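Lysosome-associated membrane glycoprotein 2 (Mus musculus, PDB 5GV3) helps build lysosomes, supports autophagy and lowers lysosomal pH by directly inhibiting the proton channel TMEM175, and is represented here by its first, membrane-distal lumenal domain. Local coordinates at residues L2-T7 and A58-Q63; H84-S89 and Q138-I143; V117-I122 and F148-T153. One frame throughout, in Å; residues are numbered along the deposited sequence.

How the contacts relate
Contacts 1 and 2 belong to the buried interior, where both join the four-stranded antiparallel sheet to the larger mixed sheet; contact 3 lies at the surface, between two loops that follow strands 106-117 and 136-146. Their chemistry follows their place. Contact 1 is purely apolar across the gap, contact 2 adds a tyrosine, a glutamine and a bridging water to its aliphatic side chains, and contact 3 brings together a carboxylate, an amide and a leucine. The centres of contacts 1 and 2 are about 13 Å apart. Contact 3 touches contact 1 through Phe148, whose CE1 packs 4.1 Å from Ala58 N, while contacts 2 and 3 do not meet.

Contact 1. Residues L2-T7 and A58-Q63; sequences LIVNLT and AKIMIQ. With NAG (2-acetamido-2-deoxy-beta-D-glucopyranose), chain L.
Val4 carries this contact, reaching from strand 2-7 to both Ile60 and Ile62 of strand 59-63. All the touching is aliphatic. CG1, held anti to the backbone N (chi1 176°), lies 4.3 Å from Ile60 CG1, and the other branch, CG2, comes 4.2 Å from Ile62 CD1. The two methyls of one valine thus serve two neighbouring partners, a task for which its short, forked shape is well suited. Ile62 brings its tip there by bending at chi2 (-66°), whereas Ile60 runs on extended. Leu6 adds a looser touch, its CD1 standing 4.5 Å from Lys59 O.

No hydrogen bond crosses between the segments. Their axes approach to 9.6 Å at 137°, too far for main-chain pairing, and side chains bridge the gap instead. Each strand pairs its backbone within its own sheet: Val4 with Ala16 and Leu6 with Cys13 and Leu14 of strand 11-28, Ile60 with Val72. Trp70 and Phe74 pack on Ile60, and Trp18 on Val4, so that aromatic rings border the aliphatic cluster.

The covalent chemistry belongs to the next residue of the first strand. Asn5 ND2 is bonded to C1 of the N-acetylglucosamine at 1.4 Å, and Thr7, the third residue of the Asn-Leu-Thr sequon, brings CG2 to 3.9 Å from C6 of the same sugar. Thr12 hydrogen-bonds Asn5 OD1, so the linking amide is itself gripped by the protein.

Strand 2-7 therefore has two chemistries, with branched hydrocarbon given to the interior between two sheets and a glycosylated amide that takes no part in the contact; cohesion between the strands rests on dispersion and the exclusion of water, not on directional bonds.

Contact 2. Residues H84-S89 and Q138-I143; sequences HDIVLS and QKYWGI. With NAG (2-acetamido-2-deoxy-beta-D-glucopyranose), chain M; NAG (2-acetamido-2-deoxy-beta-D-glucopyranose), chain O.
Chi1 of -59° sets Ile86 CG1 beside the backbone N and leaves CG2 anti to it, and Tyr140 swings its ring beside its own backbone N (chi1 -51°), so that the two side chains slide past each other in opposite senses. Ile86 CG2 ends 3.4 Å from Tyr140 OH and approaches the ring obliquely. Gln138 runs out extended beyond CG, and its NE2 reaches 4.1 Å from Leu88 CB.

The buried polar ends are well supplied. Tyr140 OH donates to Gln138 OE1 over a short 2.5 Å, coming from above the carbonyl plane, and Trp70 NE1 also bonds this hydroxyl. A water accepts from Gln138 NE2 at 2.9 Å and donates to Ile86 O at 2.7 Å, linking the strands. A tyrosine and a glutamine suit this place because they offer both length and polar tips.

On strand 138-141, the Trp141 ring carries O6 of the Asn21-linked sugar over one face, 3.1 Å above its plane and offset toward the rim. Beyond it, Gly142 and Ile143 both face Cys125 in a G1 beta bulge. Two sheets meeting face to face, with a strand bent between faces, are consistent with the beta-prism fold of LAMP domains.

Contact 3. Residues V117-I122 and F148-T153; sequences VPLDVI and FVQNGT
Gln150 stretches across to Leu119 and Asp120 with an extended chain. Its CB starts the approach, and CG, which chi1 (-68°) places anti to the carbonyl carbon, comes 4.1 Å from Asp120 OD1. Gln150 CD comes to 3.4 Å from Asp120 OD1. At the tip one end of the amide meets Leu119 CD2 while the other faces Asp120 OD1, the amide plane turned 85° from that of the carboxylate.

Both leucine and aspartate cross the glutamine at about a right angle. Leu119 brings hydrocarbon to the amide end, and Asp120 sets its charge beside it. A glutamine suits such a surface site, being long enough to span to the other loop and having a tip that can meet either carboxylate or solvent.

Between the backbones a water does the joining: it accepts from Asp120 N at 3.1 Å and donates to Phe148 O at 2.9 Å. Further on, Gln150 to Thr153 form a type I' beta turn, with Asn151 and Gly152, both at positive phi, as its central pair, a classic Asn-Gly combination. Thr153 OG1 donates to Asn151 O at 3.2 Å, a bond that may steady the turn.

No helix is near. The two loops sit at the ends of strands: the Phe148 ring packs edge-to-face on Tyr81 of strand 81-91, Lys76 of strand 68-76 lies against Leu119 and Gln150, and Ile122 enters strand 122-125 with backbone bonds to Asn157 and Gln159.

Contact 1. Residues L2-T7 and A58-Q63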
loop_
_atom_site.group_PDB
_atom_site.type_symbol
_atom_site.label_atom_id
_atom_site.label_comp_id
_atom_site.label_asym_id
_atom_site.label_seq_id
_atom_site.Cartn_x
_atom_site.Cartn_y
_atom_site.Cartn_z
ATOM N N LEU A 2 -8.870 2.453 4.408
ATOM C CA LEU A 2 -8.441 1.058 4.269
ATOM C C LEU A 2 -8.124 0.359 5.595
ATOM O O LEU A 2 -7.297 0.830 6.373
ATOM C CB LEU A 2 -7.249 0.982 3.315
ATOM C CG LEU A 2 -7.615 1.603 1.949
ATOM C CD1 LEU A 2 -6.408 1.641 1.029
ATOM C CD2 LEU A 2 -8.811 0.929 1.280
ATOM N N ILE A 3 -8.801 -0.753 5.855
ATOM C CA ILE A 3 -8.544 -1.532 7.058
ATOM C C ILE A 3 -8.397 -2.994 6.706
ATOM O O ILE A 3 -9.287 -3.602 6.113
ATOM C CB ILE A 3 -9.657 -1.399 8.115
ATOM C CG1 ILE A 3 -9.721 0.028 8.659
ATOM C CG2 ILE A 3 -9.397 -2.369 9.264
ATOM C CD1 ILE A 3 -11.012 0.335 9.402
ATOM N N VAL A 4 -7.249 -3.546 7.069
ATOM C CA VAL A 4 -6.985 -4.963 6.898
ATOM C C VAL A 4 -6.675 -5.550 8.261
ATOM O O VAL A 4 -5.620 -5.287 8.829
ATOM C CB VAL A 4 -5.833 -5.196 5.908
ATOM C CG1 VAL A 4 -5.490 -6.678 5.802
ATOM C CG2 VAL A 4 -6.212 -4.638 4.538
ATOM N N ASN A 5 -7.625 -6.310 8.792
ATOM C CA ASN A 5 -7.505 -6.907 10.110
ATOM C C ASN A 5 -7.534 -8.424 9.969
ATOM O O ASN A 5 -8.608 -9.031 9.918
ATOM C CB ASN A 5 -8.633 -6.399 11.014
ATOM C CG ASN A 5 -8.569 -6.953 12.434
ATOM O OD1 ASN A 5 -7.671 -7.717 12.789
ATOM N ND2 ASN A 5 -9.531 -6.545 13.257
ATOM N N LEU A 6 -6.350 -9.024 9.847
ATOM C CA LEU A 6 -6.232 -10.458 9.656
ATOM C C LEU A 6 -6.133 -11.162 11.004
ATOM O O LEU A 6 -5.401 -10.721 11.888
ATOM C CB LEU A 6 -4.998 -10.782 8.820
ATOM C CG LEU A 6 -4.931 -10.080 7.461
ATOM C CD1 LEU A 6 -3.641 -10.435 6.752
ATOM C CD2 LEU A 6 -6.130 -10.467 6.636
ATOM N N THR A 7 -6.860 -12.264 11.149
ATOM C CA THR A 7 -6.880 -13.008 12.402
ATOM C C THR A 7 -6.590 -14.482 12.174
ATOM O O THR A 7 -6.910 -15.028 11.121
ATOM C CB THR A 7 -8.233 -12.888 13.142
ATOM O OG1 THR A 7 -9.268 -13.492 12.355
ATOM C CG2 THR A 7 -8.585 -11.427 13.439
ATOM N N ALA A 58 4.087 -12.351 6.201
ATOM C CA ALA A 58 2.799 -11.612 6.045
ATOM C C ALA A 58 2.730 -10.472 5.031
ATOM O O ALA A 58 3.525 -9.543 5.067
ATOM C CB ALA A 58 2.384 -11.077 7.367
ATOM N N LYS A 59 1.850 -10.628 4.048
ATOM C CA LYS A 59 1.658 -9.629 2.999
ATOM C C LYS A 59 0.253 -9.002 2.970
ATOM O O LYS A 59 -0.730 -9.580 3.433
ATOM C CB LYS A 59 1.955 -10.244 1.619
ATOM C CG LYS A 59 1.050 -11.410 1.180
ATOM C CD LYS A 59 1.490 -12.025 -0.173
ATOM C CE LYS A 59 0.677 -13.292 -0.483
ATOM N NZ LYS A 59 1.086 -13.981 -1.745
ATOM N N ILE A 60 0.176 -7.810 2.392
ATOM C CA ILE A 60 -1.103 -7.193 2.112
ATOM C C ILE A 60 -1.252 -6.970 0.622
ATOM O O ILE A 60 -0.337 -6.482 -0.041
ATOM C CB ILE A 60 -1.268 -5.860 2.842
ATOM C CG1 ILE A 60 -1.477 -6.097 4.339
ATOM C CG2 ILE A 60 -2.437 -5.080 2.282
ATOM C CD1 ILE A 60 -1.448 -4.802 5.138
ATOM N N MET A 61 -2.411 -7.353 0.101
ATOM C CA MET A 61 -2.734 -7.111 -1.295
ATOM C C MET A 61 -4.061 -6.371 -1.432
ATOM O O MET A 61 -5.029 -6.693 -0.761
ATOM C CB MET A 61 -2.772 -8.427 -2.065
ATOM C CG MET A 61 -1.464 -9.194 -2.000
ATOM S SD MET A 61 -1.525 -10.761 -2.882
ATOM C CE MET A 61 -1.709 -10.173 -4.567
ATOM N N ILE A 62 -4.078 -5.328 -2.253
ATOM C CA ILE A 62 -5.287 -4.546 -2.455
ATOM C C ILE A 62 -5.661 -4.531 -3.933
ATOM O O ILE A 62 -4.816 -4.259 -4.775
ATOM C CB ILE A 62 -5.108 -3.110 -1.942
ATOM C CG1 ILE A 62 -4.791 -3.122 -0.437
ATOM C CG2 ILE A 62 -6.340 -2.274 -2.249
ATOM C CD1 ILE A 62 -5.940 -3.640 0.444
ATOM N N GLN A 63 -6.911 -4.843 -4.255
ATOM C CA GLN A 63 -7.376 -4.728 -5.639
ATOM C C GLN A 63 -8.481 -3.689 -5.726
ATOM O O GLN A 63 -9.282 -3.541 -4.808
ATOM C CB GLN A 63 -7.877 -6.071 -6.190
ATOM C CG GLN A 63 -6.965 -7.252 -5.925
ATOM C CD GLN A 63 -7.072 -7.760 -4.494
ATOM O OE1 GLN A 63 -8.151 -7.771 -3.909
ATOM N NE2 GLN A 63 -5.948 -8.158 -3.922
HETATM C C1 NAG L . -9.605 -7.000 14.609
HETATM C C2 NAG L . -10.170 -5.929 15.568
HETATM C C3 NAG L . -10.405 -6.498 16.971
HETATM C C4 NAG L . -11.223 -7.782 16.892
HETATM C C5 NAG L . -10.564 -8.759 15.922
HETATM C C6 NAG L . -11.366 -10.024 15.727
HETATM C C7 NAG L . -8.089 -4.538 16.013
HETATM C C8 NAG L . -7.335 -5.754 16.485
HETATM N N2 NAG L . -9.367 -4.700 15.608
HETATM O O3 NAG L . -11.076 -5.543 17.784
HETATM O O4 NAG L . -11.312 -8.376 18.181
HETATM O O5 NAG L . -10.451 -8.146 14.632
HETATM O O6 NAG L . -12.201 -9.923 14.578
HETATM O O7 NAG L . -7.557 -3.433 15.996
#

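Contact 2. Residues H84-S89 and Q138-I143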
loop_
_atom_site.group_PDB
_atom_site.type_symbol
_atom_site.label_atom_id
_atom_site.label_comp_id
_atom_site.label_asym_id
_atom_site.label_seq_id
_atom_site.Cartn_x
_atom_site.Cartn_y
_atom_site.Cartn_z
ATOM N N HIS A 84 8.601 -3.632 2.925
ATOM C CA HIS A 84 9.446 -3.781 1.753
ATOM C C HIS A 84 8.610 -4.155 0.514
ATOM O O HIS A 84 7.460 -4.573 0.640
ATOM C CB HIS A 84 10.530 -4.821 2.088
ATOM C CG HIS A 84 11.384 -5.227 0.930
ATOM N ND1 HIS A 84 11.975 -4.322 0.084
ATOM C CD2 HIS A 84 11.773 -6.454 0.511
ATOM C CE1 HIS A 84 12.676 -4.975 -0.832
ATOM N NE2 HIS A 84 12.548 -6.263 -0.606
ATOM N N ASP A 85 9.191 -4.002 -0.674
ATOM C CA ASP A 85 8.564 -4.443 -1.921
ATOM C C ASP A 85 7.163 -3.874 -2.132
ATOM O O ASP A 85 6.237 -4.604 -2.475
ATOM C CB ASP A 85 8.474 -5.971 -1.980
ATOM C CG ASP A 85 9.827 -6.639 -1.914
ATOM O OD1 ASP A 85 10.777 -6.158 -2.555
ATOM O OD2 ASP A 85 9.941 -7.654 -1.209
ATOM N N ILE A 86 7.007 -2.578 -1.927
ATOM C CA ILE A 86 5.743 -1.947 -2.233
ATOM C C ILE A 86 5.626 -1.866 -3.749
ATOM O O ILE A 86 6.499 -1.318 -4.419
ATOM C CB ILE A 86 5.624 -0.548 -1.617
ATOM C CG1 ILE A 86 5.767 -0.623 -0.098
ATOM C CG2 ILE A 86 4.293 0.092 -1.999
ATOM C CD1 ILE A 86 5.823 0.729 0.577
ATOM N N VAL A 87 4.567 -2.457 -4.285
ATOM C CA VAL A 87 4.382 -2.521 -5.728
ATOM C C VAL A 87 2.977 -2.088 -6.133
ATOM O O VAL A 87 1.980 -2.528 -5.556
ATOM C CB VAL A 87 4.631 -3.943 -6.257
ATOM C CG1 VAL A 87 4.269 -4.033 -7.724
ATOM C CG2 VAL A 87 6.080 -4.348 -6.042
ATOM N N LEU A 88 2.911 -1.222 -7.135
ATOM C CA LEU A 88 1.652 -0.815 -7.736
ATOM C C LEU A 88 1.581 -1.324 -9.169
ATOM O O LEU A 88 2.529 -1.165 -9.938
ATOM C CB LEU A 88 1.504 0.706 -7.714
ATOM C CG LEU A 88 0.251 1.282 -8.373
ATOM C CD1 LEU A 88 -0.945 1.066 -7.478
ATOM C CD2 LEU A 88 0.434 2.761 -8.673
ATOM N N SER A 89 0.468 -1.958 -9.521
ATOM C CA SER A 89 0.232 -2.365 -10.902
ATOM C C SER A 89 -1.029 -1.704 -11.414
ATOM O O SER A 89 -2.069 -1.731 -10.754
ATOM C CB SER A 89 0.123 -3.883 -11.033
ATOM O OG SER A 89 1.297 -4.514 -10.563
ATOM N N GLN A 138 2.995 8.322 -5.448
ATOM C CA GLN A 138 2.277 7.576 -4.423
ATOM C C GLN A 138 2.186 8.375 -3.127
ATOM O O GLN A 138 3.178 8.920 -2.651
ATOM C CB GLN A 138 2.961 6.231 -4.166
ATOM C CG GLN A 138 3.197 5.426 -5.436
ATOM C CD GLN A 138 3.926 4.124 -5.194
ATOM O OE1 GLN A 138 4.236 3.774 -4.056
ATOM N NE2 GLN A 138 4.208 3.397 -6.271
ATOM N N LYS A 139 0.981 8.467 -2.573
ATOM C CA LYS A 139 0.790 9.136 -1.289
ATOM C C LYS A 139 0.125 8.201 -0.281
ATOM O O LYS A 139 -0.867 7.542 -0.590
ATOM C CB LYS A 139 -0.032 10.416 -1.461
ATOM C CG LYS A 139 0.709 11.540 -2.189
ATOM C CD LYS A 139 -0.143 12.800 -2.258
ATOM C CE LYS A 139 0.590 13.951 -2.933
ATOM N NZ LYS A 139 1.778 14.359 -2.138
ATOM N N TYR A 140 0.698 8.141 0.916
ATOM C CA TYR A 140 0.198 7.298 2.005
ATOM C C TYR A 140 0.028 8.142 3.266
ATOM O O TYR A 140 0.882 8.978 3.559
ATOM C CB TYR A 140 1.160 6.140 2.296
ATOM C CG TYR A 140 1.573 5.336 1.082
ATOM C CD1 TYR A 140 0.814 4.267 0.649
ATOM C CD2 TYR A 140 2.723 5.652 0.365
ATOM C CE1 TYR A 140 1.184 3.528 -0.460
ATOM C CE2 TYR A 140 3.102 4.906 -0.755
ATOM C CZ TYR A 140 2.318 3.843 -1.155
ATOM O OH TYR A 140 2.644 3.080 -2.252
ATOM N N TRP A 141 -1.068 7.939 3.998
ATOM C CA TRP A 141 -1.270 8.647 5.266
ATOM C C TRP A 141 -2.290 7.969 6.191
ATOM O O TRP A 141 -2.888 6.957 5.833
ATOM C CB TRP A 141 -1.689 10.095 4.998
ATOM C CG TRP A 141 -3.113 10.287 4.488
ATOM C CD1 TRP A 141 -4.213 10.642 5.226
ATOM C CD2 TRP A 141 -3.567 10.160 3.129
ATOM N NE1 TRP A 141 -5.323 10.732 4.413
ATOM C CE2 TRP A 141 -4.951 10.442 3.125
ATOM C CE3 TRP A 141 -2.936 9.829 1.922
ATOM C CZ2 TRP A 141 -5.713 10.397 1.952
ATOM C CZ3 TRP A 141 -3.693 9.784 0.765
ATOM C CH2 TRP A 141 -5.070 10.069 0.787
ATOM N N GLY A 142 -2.470 8.529 7.386
ATOM C CA GLY A 142 -3.421 8.006 8.359
ATOM C C GLY A 142 -3.087 6.575 8.729
ATOM O O GLY A 142 -3.976 5.751 8.911
ATOM N N ILE A 143 -1.795 6.291 8.852
ATOM C CA ILE A 143 -1.298 4.926 8.995
ATOM C C ILE A 143 -1.264 4.455 10.438
ATOM O O ILE A 143 -0.653 5.098 11.286
ATOM C CB ILE A 143 0.124 4.792 8.403
ATOM C CG1 ILE A 143 0.131 5.202 6.930
ATOM C CG2 ILE A 143 0.661 3.374 8.602
ATOM C CD1 ILE A 143 1.532 5.417 6.357
HETATM C C1 NAG M . -4.564 12.529 -2.498
HETATM C C2 NAG M . -5.751 13.500 -2.539
HETATM C C3 NAG M . -5.295 14.907 -2.162
HETATM C C4 NAG M . -4.551 14.885 -0.832
HETATM C C5 NAG M . -3.424 13.857 -0.865
HETATM C C6 NAG M . -2.739 13.695 0.472
HETATM C C7 NAG M . -7.630 13.044 -4.059
HETATM C C8 NAG M . -8.132 13.122 -5.472
HETATM N N2 NAG M . -6.390 13.504 -3.848
HETATM O O3 NAG M . -6.421 15.770 -2.073
HETATM O O4 NAG M . -4.015 16.175 -0.557
HETATM O O5 NAG M . -3.959 12.570 -1.203
HETATM O O6 NAG M . -3.625 13.107 1.412
HETATM O O7 NAG M . -8.315 12.586 -3.149
HETATM C C1 NAG O . 8.032 -10.019 -1.225
HETATM C C2 NAG O . 8.781 -11.252 -0.713
HETATM C C3 NAG O . 8.949 -12.269 -1.844
HETATM C C4 NAG O . 7.606 -12.542 -2.518
HETATM C C5 NAG O . 6.942 -11.223 -2.908
HETATM C C6 NAG O . 5.564 -11.377 -3.505
HETATM C C7 NAG O . 10.828 -11.660 0.605
HETATM C C8 NAG O . 12.133 -11.082 1.069
HETATM N N2 NAG O . 10.080 -10.866 -0.166
HETATM O O3 NAG O . 9.506 -13.476 -1.340
HETATM O O4 NAG O . 7.793 -13.337 -3.683
HETATM O O5 NAG O . 6.790 -10.410 -1.741
HETATM O O6 NAG O . 4.918 -10.114 -3.602
HETATM O O7 NAG O . 10.476 -12.795 0.909
HETATM O O HOH W 1 5.614 0.885 -5.690
#

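Contact 3. Residues V117-I122 and F148-T153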
loop_
_atom_site.group_PDB
_atom_site.type_symbol
_atom_site.label_atom_id
_atom_site.label_comp_id
_atom_site.label_asym_id
_atom_site.label_seq_id
_atom_site.Cartn_x
_atom_site.Cartn_y
_atom_site.Cartn_z
ATOM N N VAL A 117 10.644 -1.232 11.336
ATOM C CA VAL A 117 9.750 -1.069 12.470
ATOM C C VAL A 117 10.027 -2.160 13.495
ATOM O O VAL A 117 10.147 -3.339 13.145
ATOM C CB VAL A 117 8.263 -1.128 12.037
ATOM C CG1 VAL A 117 7.349 -1.049 13.246
ATOM C CG2 VAL A 117 7.943 0.001 11.072
ATOM N N PRO A 118 10.160 -1.766 14.767
ATOM C CA PRO A 118 10.350 -2.727 15.851
ATOM C C PRO A 118 9.183 -3.674 15.985
ATOM O O PRO A 118 8.080 -3.384 15.526
ATOM C CB PRO A 118 10.458 -1.844 17.097
ATOM C CG PRO A 118 10.868 -0.527 16.598
ATOM C CD PRO A 118 10.253 -0.377 15.241
ATOM N N LEU A 119 9.439 -4.804 16.621
ATOM C CA LEU A 119 8.387 -5.740 16.945
ATOM C C LEU A 119 7.653 -5.206 18.156
ATOM O O LEU A 119 8.122 -4.269 18.803
ATOM C CB LEU A 119 8.954 -7.123 17.253
ATOM C CG LEU A 119 8.735 -8.237 16.240
ATOM C CD1 LEU A 119 9.285 -7.827 14.900
ATOM C CD2 LEU A 119 9.397 -9.513 16.735
ATOM N N ASP A 120 6.502 -5.799 18.446
ATOM C CA ASP A 120 5.721 -5.473 19.635
ATOM C C ASP A 120 5.255 -4.020 19.738
ATOM O O ASP A 120 4.979 -3.543 20.833
ATOM C CB ASP A 120 6.537 -5.818 20.883
ATOM C CG ASP A 120 6.551 -7.309 21.175
ATOM O OD1 ASP A 120 5.785 -8.052 20.524
ATOM O OD2 ASP A 120 7.332 -7.745 22.050
ATOM N N VAL A 121 5.212 -3.296 18.628
ATOM C CA VAL A 121 4.686 -1.936 18.674
ATOM C C VAL A 121 3.745 -1.696 17.504
ATOM O O VAL A 121 3.771 -2.423 16.509
ATOM C CB VAL A 121 5.804 -0.870 18.656
ATOM C CG1 VAL A 121 6.811 -1.128 19.771
ATOM C CG2 VAL A 121 6.492 -0.828 17.298
ATOM N N ILE A 122 2.932 -0.656 17.605
ATOM C CA ILE A 122 2.120 -0.265 16.465
ATOM C C ILE A 122 2.766 0.952 15.824
ATOM O O ILE A 122 3.126 1.912 16.507
ATOM C CB ILE A 122 0.647 0.033 16.848
ATOM C CG1 ILE A 122 -0.136 0.526 15.624
ATOM C CG2 ILE A 122 0.558 1.033 17.987
ATOM C CD1 ILE A 122 -1.613 0.208 15.676
ATOM N N PHE A 148 2.923 -9.002 12.288
ATOM C CA PHE A 148 3.395 -9.988 13.250
ATOM C C PHE A 148 2.916 -9.630 14.648
ATOM O O PHE A 148 3.707 -9.311 15.530
ATOM C CB PHE A 148 4.922 -10.101 13.196
ATOM C CG PHE A 148 5.463 -10.248 11.797
ATOM C CD1 PHE A 148 5.357 -11.455 11.121
ATOM C CD2 PHE A 148 6.070 -9.180 11.157
ATOM C CE1 PHE A 148 5.842 -11.592 9.832
ATOM C CE2 PHE A 148 6.564 -9.309 9.867
ATOM C CZ PHE A 148 6.450 -10.516 9.202
ATOM N N VAL A 149 1.603 -9.660 14.831
ATOM C CA VAL A 149 1.013 -9.350 16.115
ATOM C C VAL A 149 1.126 -10.565 17.025
ATOM O O VAL A 149 0.730 -11.668 16.654
ATOM C CB VAL A 149 -0.456 -8.953 15.971
ATOM C CG1 VAL A 149 -1.031 -8.579 17.324
ATOM C CG2 VAL A 149 -0.596 -7.796 14.984
ATOM N N GLN A 150 1.655 -10.359 18.224
ATOM C CA GLN A 150 1.843 -11.464 19.155
ATOM C C GLN A 150 0.718 -11.524 20.179
ATOM O O GLN A 150 0.148 -10.498 20.546
ATOM C CB GLN A 150 3.194 -11.346 19.859
ATOM C CG GLN A 150 4.386 -11.549 18.938
ATOM C CD GLN A 150 5.707 -11.310 19.638
ATOM O OE1 GLN A 150 5.741 -10.925 20.808
ATOM N NE2 GLN A 150 6.805 -11.532 18.926
ATOM N N ASN A 151 0.422 -12.737 20.635
ATOM C CA ASN A 151 -0.660 -13.003 21.584
ATOM C C ASN A 151 -2.041 -12.566 21.091
ATOM O O ASN A 151 -2.959 -12.384 21.889
ATOM C CB ASN A 151 -0.363 -12.343 22.936
ATOM C CG ASN A 151 0.870 -12.922 23.604
ATOM O OD1 ASN A 151 1.339 -14.002 23.237
ATOM N ND2 ASN A 151 1.389 -12.217 24.604
ATOM N N GLY A 152 -2.175 -12.362 19.782
ATOM C CA GLY A 152 -3.463 -12.049 19.185
ATOM C C GLY A 152 -3.978 -10.649 19.459
ATOM O O GLY A 152 -5.059 -10.269 19.006
ATOM N N THR A 153 -3.210 -9.889 20.226
ATOM C CA THR A 153 -3.617 -8.557 20.639
ATOM C C THR A 153 -2.637 -7.521 20.143
ATOM O O THR A 153 -1.431 -7.655 20.343
ATOM C CB THR A 153 -3.735 -8.440 22.171
ATOM O OG1 THR A 153 -4.386 -9.606 22.696
ATOM C CG2 THR A 153 -4.514 -7.175 22.550
HETATM O O HOH W 2 4.891 -6.655 15.990
#